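PDB 4GT6: cell surface protein from Faecalibacterium prausnitzii A2-165, which is of unknown function but probably binds other proteins, this chain being a part of a longer extracellular protein that carries BspA-type leucine-rich repeats. Local coordinates for residues A[247-250]-A[251-255]; A[235-238]-A[239-242]. One frame throughout, in Å; residues are numbered along the deposited sequence.

Contact 1: A[247-250]-A[251-255]; sequences FKIP and NGVAR. With EDO (1,2-ethanediol), chain B.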
ATOM      1  N   PHE A 247     -10.257  22.557  -4.866  1.00 17.08           N
ATOM      2  CA  PHE A 247     -10.717  21.911  -3.638  1.00 16.17           C
ATOM      3  C   PHE A 247     -10.316  22.772  -2.463  1.00 18.81           C
ATOM      4  O   PHE A 247      -9.209  23.288  -2.440  1.00 18.31           O
ATOM      5  CB  PHE A 247     -10.181  20.470  -3.482  1.00 16.62           C
ATOM      6  CG  PHE A 247     -10.707  19.783  -2.229  1.00 18.05           C
ATOM      7  CD1 PHE A 247     -12.061  19.462  -2.104  1.00 19.41           C
ATOM      8  CD2 PHE A 247      -9.854  19.480  -1.167  1.00 18.83           C
ATOM      9  CE1 PHE A 247     -12.551  18.846  -0.941  1.00 19.59           C
ATOM     10  CE2 PHE A 247     -10.336  18.819  -0.025  1.00 19.79           C
ATOM     11  CZ  PHE A 247     -11.683  18.529   0.091  1.00 18.70           C
ATOM     12  N   LYS A 248     -11.231  22.973  -1.519  1.00 15.57           N
ATOM     13  CA  LYS A 248     -10.938  23.685  -0.284  1.00 15.17           C
ATOM     14  C   LYS A 248     -11.011  22.663   0.839  1.00 19.66           C
ATOM     15  O   LYS A 248     -12.069  22.065   1.083  1.00 17.41           O
ATOM     16  CB  LYS A 248     -11.904  24.867  -0.026  1.00 17.35           C
ATOM     17  CG  LYS A 248     -11.583  25.619   1.280  1.00 19.61           C
ATOM     18  CD  LYS A 248     -12.499  26.843   1.502  1.00 20.57           C
ATOM     19  CE  LYS A 248     -13.904  26.499   2.013  1.00 18.43           C
ATOM     20  NZ  LYS A 248     -14.836  27.668   1.836  1.00 20.27           N
ATOM     21  N   ILE A 249      -9.892  22.457   1.521  1.00 15.03           N
ATOM     22  CA  ILE A 249      -9.856  21.514   2.650  1.00 13.36           C
ATOM     23  C   ILE A 249     -10.732  22.115   3.777  1.00 14.45           C
ATOM     24  O   ILE A 249     -10.558  23.280   4.131  1.00 13.58           O
ATOM     25  CB  ILE A 249      -8.399  21.256   3.099  1.00 15.74           C
ATOM     26  CG1 ILE A 249      -7.616  20.525   1.972  1.00 16.08           C
ATOM     27  CG2 ILE A 249      -8.367  20.455   4.425  1.00 16.31           C
ATOM     28  CD1 ILE A 249      -6.078  20.541   2.165  1.00 17.72           C
ATOM     29  N   PRO A 250     -11.680  21.343   4.346  1.00 13.32           N
ATOM     30  CA  PRO A 250     -12.575  21.932   5.360  1.00 13.59           C
ATOM     31  C   PRO A 250     -11.878  22.375   6.628  1.00 18.11           C
ATOM     32  O   PRO A 250     -10.928  21.740   7.109  1.00 15.47           O
ATOM     33  CB  PRO A 250     -13.548  20.801   5.705  1.00 14.88           C
ATOM     34  CG  PRO A 250     -13.476  19.844   4.554  1.00 18.75           C
ATOM     35  CD  PRO A 250     -12.088  19.968   3.983  1.00 14.24           C
ATOM     36  N   ASN A 251     -12.402  23.458   7.188  1.00 16.28           N
ATOM     37  CA  ASN A 251     -12.021  23.909   8.518  1.00 16.38           C
ATOM     38  C   ASN A 251     -12.330  22.737   9.488  1.00 17.95           C
ATOM     39  O   ASN A 251     -13.363  22.082   9.338  1.00 16.60           O
ATOM     40  CB  ASN A 251     -12.837  25.151   8.886  1.00 18.77           C
ATOM     41  CG  ASN A 251     -12.561  25.674  10.261  1.00 37.39           C
ATOM     42  OD1 ASN A 251     -11.435  25.600  10.747  1.00 29.40           O
ATOM     43  ND2 ASN A 251     -13.587  26.226  10.915  1.00 33.85           N
ATOM     44  N   GLY A 252     -11.419  22.449  10.405  1.00 14.63           N
ATOM     45  CA  GLY A 252     -11.578  21.316  11.318  1.00 14.89           C
ATOM     46  C   GLY A 252     -10.623  20.182  10.979  1.00 18.30           C
ATOM     47  O   GLY A 252     -10.488  19.228  11.755  1.00 17.03           O
ATOM     48  N   VAL A 253      -9.933  20.291   9.823  1.00 15.04           N
ATOM     49  CA  VAL A 253      -8.893  19.330   9.404  1.00 13.51           C
ATOM     50  C   VAL A 253      -7.586  19.813  10.029  1.00 17.30           C
ATOM     51  O   VAL A 253      -7.215  20.975   9.837  1.00 16.32           O
ATOM     52  CB  VAL A 253      -8.787  19.183   7.863  1.00 16.15           C
ATOM     53  CG1 VAL A 253      -7.535  18.358   7.477  1.00 15.27           C
ATOM     54  CG2 VAL A 253     -10.054  18.537   7.297  1.00 15.79           C
ATOM     55  N   ALA A 254      -6.923  18.953  10.810  1.00 13.73           N
ATOM     56  CA  ALA A 254      -5.688  19.330  11.511  1.00 14.77           C
ATOM     57  C   ALA A 254      -4.434  18.885  10.777  1.00 17.89           C
ATOM     58  O   ALA A 254      -3.342  19.392  11.048  1.00 18.11           O
ATOM     59  CB  ALA A 254      -5.693  18.721  12.902  1.00 16.73           C
ATOM     60  N   ARG A 255      -4.579  17.930   9.860  1.00 14.02           N
ATOM     61  CA  ARG A 255      -3.426  17.347   9.176  1.00 13.24           C
ATOM     62  C   ARG A 255      -3.792  16.861   7.789  1.00 16.26           C
ATOM     63  O   ARG A 255      -4.879  16.319   7.587  1.00 16.91           O
ATOM     64  CB  ARG A 255      -2.912  16.150  10.031  1.00 16.26           C
ATOM     65  CG  ARG A 255      -1.873  15.235   9.311  1.00 22.65           C
ATOM     66  CD  ARG A 255      -0.938  14.520  10.261  1.00 28.65           C
ATOM     67  NE  ARG A 255      -0.001  13.636   9.551  1.00 24.16           N
ATOM     68  CZ  ARG A 255       1.261  13.937   9.246  1.00 35.98           C
ATOM     69  NH1 ARG A 255       1.760  15.129   9.545  1.00 27.10           N
ATOM     70  NH2 ARG A 255       2.032  13.046   8.633  1.00 20.83           N
TER
HETATM   71  C1  EDO B 900       5.827  13.061   7.812  1.00 43.55           C
HETATM   72  O1  EDO B 900       4.810  12.399   7.051  1.00 38.10           O
HETATM   73  C2  EDO B 900       5.514  14.568   7.988  1.00 47.21           C
HETATM   74  O2  EDO B 900       4.722  14.789   9.144  1.00 48.98           O
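Val253 packs against Ile249 and Pro250 across a tight turn, and its three side-chain carbons divide the work. The bond from CA to CB of Val253 is directed toward residues 247-250, and CB lies 3.7 Å from Ile249 CG2 and also close to Pro250 O. CG1, anti to the backbone N (chi1 170°), lies 3.8 Å from Ile249 CG2. CG2, set beside the backbone N, touches Ile249 CG2 as well, lies 3.3 Å from Pro250 O and reaches the proline ring at CD, 4.1 Å away. A single methyl of Ile249 thus faces all three carbons, and the two side chains cross at about a right angle. The backbone follows a type II beta turn from Pro250 to Val253, closed by Val253 N donating to Pro250 O over 3.2 Å with an N-H...O angle of 146°. Gly252 takes the third position of the turn with a positive phi, a place where glycine is commonly found. The turn joins strand 246-248 to strand 253-256 within a BspA-type leucine-rich repeat region, and Tyr225 of strand 224-227 packs on both Pro250 and Val253. At the far end, the extended chain of Arg255 carries its guanidinium to a 1,2-ethanediol, probably from the crystallisation liquor: NH1 donates to O2 at 3.0 Å, while NH2 bonds to both O1 and O2. Glu257 forms a salt bridge with NE of this arginine, and Ser278 OG is hydrogen-bonded to its NH1.

Contact 2: A[235-238]-A[239-242]; sequences LIRY and PSQR
Tyr238 O is gripped by two nitrogens of the preceding residue: Arg237 NE at 2.9 Å, and Arg237 NH2, which bonds to Tyr238 O at 3.1 Å. The guanidinium comes side-on with the oxygen near its plane, but the two donors meet the carbonyl differently, NH2 nearly along the C=O axis and NE from above the carbonyl plane, 51° out of it. Bends at chi2 and chi3 fold the arginine back onto its own chain, and its NH1 forms a salt bridge with Asp262, whose carbonyl O is hydrogen-bonded to Ser240 OG. The Tyr238 ring is covered over one face by Pro239 CD, a CH-pi contact 4.1 Å from the centroid. Further along the ring, Arg242 lies across its phenol end: CD is 3.4 Å from Tyr238 OH, and the guanidinium, its plane 12° from that of the ring, has CE2 over one face. A water in the ring plane links Tyr238 OH (2.6 Å) to Arg242 O (2.7 Å). The latter residue closes a type I beta turn from Pro239, with Arg242 N bonded to Pro239 O. Its guanidinium is held in turn by Asp244 and by the carbonyl of Asp221. This turn leaves strand 233-237 just after a classic beta bulge, in which Ile236 and Arg237 both face Leu224 of strand 224-227, while Phe261 stacks on Tyr238 and Ile210 of strand 209-212 touches Arg237 and Pro239.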
ATOM      1  N   LEU A 235      -6.881  14.496   6.755  1.00 15.22           N
ATOM      2  CA  LEU A 235      -7.297  14.138   5.395  1.00 14.21           C
ATOM      3  C   LEU A 235      -6.356  13.030   4.926  1.00 16.91           C
ATOM      4  O   LEU A 235      -5.146  13.247   4.875  1.00 16.00           O
ATOM      5  CB  LEU A 235      -7.219  15.378   4.462  1.00 14.72           C
ATOM      6  CG  LEU A 235      -7.981  15.275   3.136  1.00 17.52           C
ATOM      7  CD1 LEU A 235      -8.283  16.671   2.593  1.00 17.41           C
ATOM      8  CD2 LEU A 235      -7.188  14.490   2.050  1.00 18.64           C
ATOM      9  N   ILE A 236      -6.894  11.840   4.622  1.00 14.14           N
ATOM     10  CA  ILE A 236      -5.994  10.739   4.289  1.00 14.06           C
ATOM     11  C   ILE A 236      -6.032  10.342   2.802  1.00 17.67           C
ATOM     12  O   ILE A 236      -4.999   9.882   2.304  1.00 16.60           O
ATOM     13  CB  ILE A 236      -6.183   9.533   5.247  1.00 18.16           C
ATOM     14  CG1 ILE A 236      -7.519   8.807   5.063  1.00 20.02           C
ATOM     15  CG2 ILE A 236      -5.910   9.939   6.773  1.00 17.51           C
ATOM     16  CD1 ILE A 236      -7.627   7.528   5.901  1.00 27.16           C
ATOM     17  N   ARG A 237      -7.164  10.544   2.075  1.00 14.37           N
ATOM     18  CA  ARG A 237      -7.190  10.186   0.660  1.00 14.11           C
ATOM     19  C   ARG A 237      -8.179  11.040  -0.140  1.00 17.50           C
ATOM     20  O   ARG A 237      -9.397  10.954   0.047  1.00 16.49           O
ATOM     21  CB  ARG A 237      -7.527   8.680   0.463  1.00 13.46           C
ATOM     22  CG  ARG A 237      -7.541   8.196  -0.984  1.00 15.36           C
ATOM     23  CD  ARG A 237      -6.129   8.063  -1.572  1.00 15.26           C
ATOM     24  NE  ARG A 237      -5.723   9.273  -2.304  1.00 14.36           N
ATOM     25  CZ  ARG A 237      -4.550   9.421  -2.913  1.00 19.58           C
ATOM     26  NH1 ARG A 237      -3.614   8.481  -2.810  1.00 13.99           N
ATOM     27  NH2 ARG A 237      -4.301  10.511  -3.635  1.00 16.03           N
ATOM     28  N   TYR A 238      -7.624  11.866  -1.027  1.00 13.91           N
ATOM     29  CA  TYR A 238      -8.382  12.632  -2.015  1.00 13.52           C
ATOM     30  C   TYR A 238      -8.338  11.791  -3.300  1.00 16.68           C
ATOM     31  O   TYR A 238      -7.249  11.363  -3.676  1.00 17.32           O
ATOM     32  CB  TYR A 238      -7.784  14.024  -2.203  1.00 14.05           C
ATOM     33  CG  TYR A 238      -8.567  14.878  -3.179  1.00 15.56           C
ATOM     34  CD1 TYR A 238      -8.299  14.833  -4.549  1.00 17.63           C
ATOM     35  CD2 TYR A 238      -9.527  15.778  -2.731  1.00 16.72           C
ATOM     36  CE1 TYR A 238      -9.016  15.620  -5.451  1.00 19.17           C
ATOM     37  CE2 TYR A 238     -10.230  16.592  -3.619  1.00 18.05           C
ATOM     38  CZ  TYR A 238      -9.969  16.508  -4.978  1.00 22.23           C
ATOM     39  OH  TYR A 238     -10.675  17.296  -5.850  1.00 20.18           O
ATOM     40  N   PRO A 239      -9.473  11.519  -3.981  1.00 16.38           N
ATOM     41  CA  PRO A 239      -9.430  10.601  -5.142  1.00 16.52           C
ATOM     42  C   PRO A 239      -8.678  11.215  -6.319  1.00 19.79           C
ATOM     43  O   PRO A 239      -9.010  12.312  -6.740  1.00 18.68           O
ATOM     44  CB  PRO A 239     -10.913  10.315  -5.469  1.00 18.56           C
ATOM     45  CG  PRO A 239     -11.722  11.200  -4.598  1.00 23.22           C
ATOM     46  CD  PRO A 239     -10.844  11.974  -3.665  1.00 18.11           C
ATOM     47  N   SER A 240      -7.607  10.544  -6.783  1.00 16.11           N
ATOM     48  CA  SER A 240      -6.732  11.087  -7.835  1.00 16.18           C
ATOM     49  C   SER A 240      -7.452  11.403  -9.148  1.00 19.78           C
ATOM     50  O   SER A 240      -7.018  12.296  -9.868  1.00 19.49           O
ATOM     51  CB  SER A 240      -5.588  10.120  -8.122  1.00 18.47           C
ATOM     52  OG  SER A 240      -4.696  10.091  -7.017  1.00 24.36           O
ATOM     53  N   GLN A 241      -8.538  10.683  -9.456  1.00 16.63           N
ATOM     54  CA  GLN A 241      -9.284  10.905 -10.692  1.00 17.67           C
ATOM     55  C   GLN A 241     -10.463  11.871 -10.515  1.00 22.88           C
ATOM     56  O   GLN A 241     -11.192  12.121 -11.483  1.00 22.75           O
ATOM     57  CB  GLN A 241      -9.739   9.560 -11.299  1.00 19.00           C
ATOM     58  CG  GLN A 241      -8.559   8.739 -11.828  1.00 19.59           C
ATOM     59  CD  GLN A 241      -7.849   9.418 -12.979  1.00 28.12           C
ATOM     60  OE1 GLN A 241      -8.468   9.991 -13.873  1.00 26.08           O
ATOM     61  NE2 GLN A 241      -6.543   9.364 -12.992  1.00 26.21           N
ATOM     62  N   ARG A 242     -10.607  12.489  -9.329  1.00 20.31           N
ATOM     63  CA  ARG A 242     -11.669  13.492  -9.111  1.00 19.96           C
ATOM     64  C   ARG A 242     -11.423  14.680 -10.054  1.00 22.56           C
ATOM     65  O   ARG A 242     -10.331  15.258 -10.065  1.00 23.12           O
ATOM     66  CB  ARG A 242     -11.693  13.915  -7.647  1.00 19.15           C
ATOM     67  CG  ARG A 242     -12.805  14.870  -7.341  1.00 24.89           C
ATOM     68  CD  ARG A 242     -13.022  14.899  -5.863  1.00 18.01           C
ATOM     69  NE  ARG A 242     -13.949  15.976  -5.519  1.00 23.74           N
ATOM     70  CZ  ARG A 242     -14.461  16.122  -4.309  1.00 31.56           C
ATOM     71  NH1 ARG A 242     -14.126  15.287  -3.338  1.00 25.72           N
ATOM     72  NH2 ARG A 242     -15.324  17.097  -4.063  1.00 26.04           N
TER
HETATM   73  O   HOH W   1      -9.769  17.290  -8.320  1.00 19.39           O

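Contact 2 precedes contact 1 in the chain, and their centres lie 13 Å apart on the same side of the chain's centre. Strand 233-237 leads into the turn at 239-242, and the chain then runs through strand 246-248 and the turn at 250-253 into strand 253-256, which returns beside strand 233-237 as its parallel neighbour. That pairing brings Arg255 O within 2.8 Å of Leu235 N, a probable hydrogen bond. Apolar packing joins the contacts too: Phe247 CG lies 3.5 Å from Tyr238 CE2, with the ring planes at about 55°, and Leu235 CD1 is 4.0 Å from both Phe247 CE2 and Ile249 CG1. Neither contact includes the sodium ligands Ser297 and Glu320.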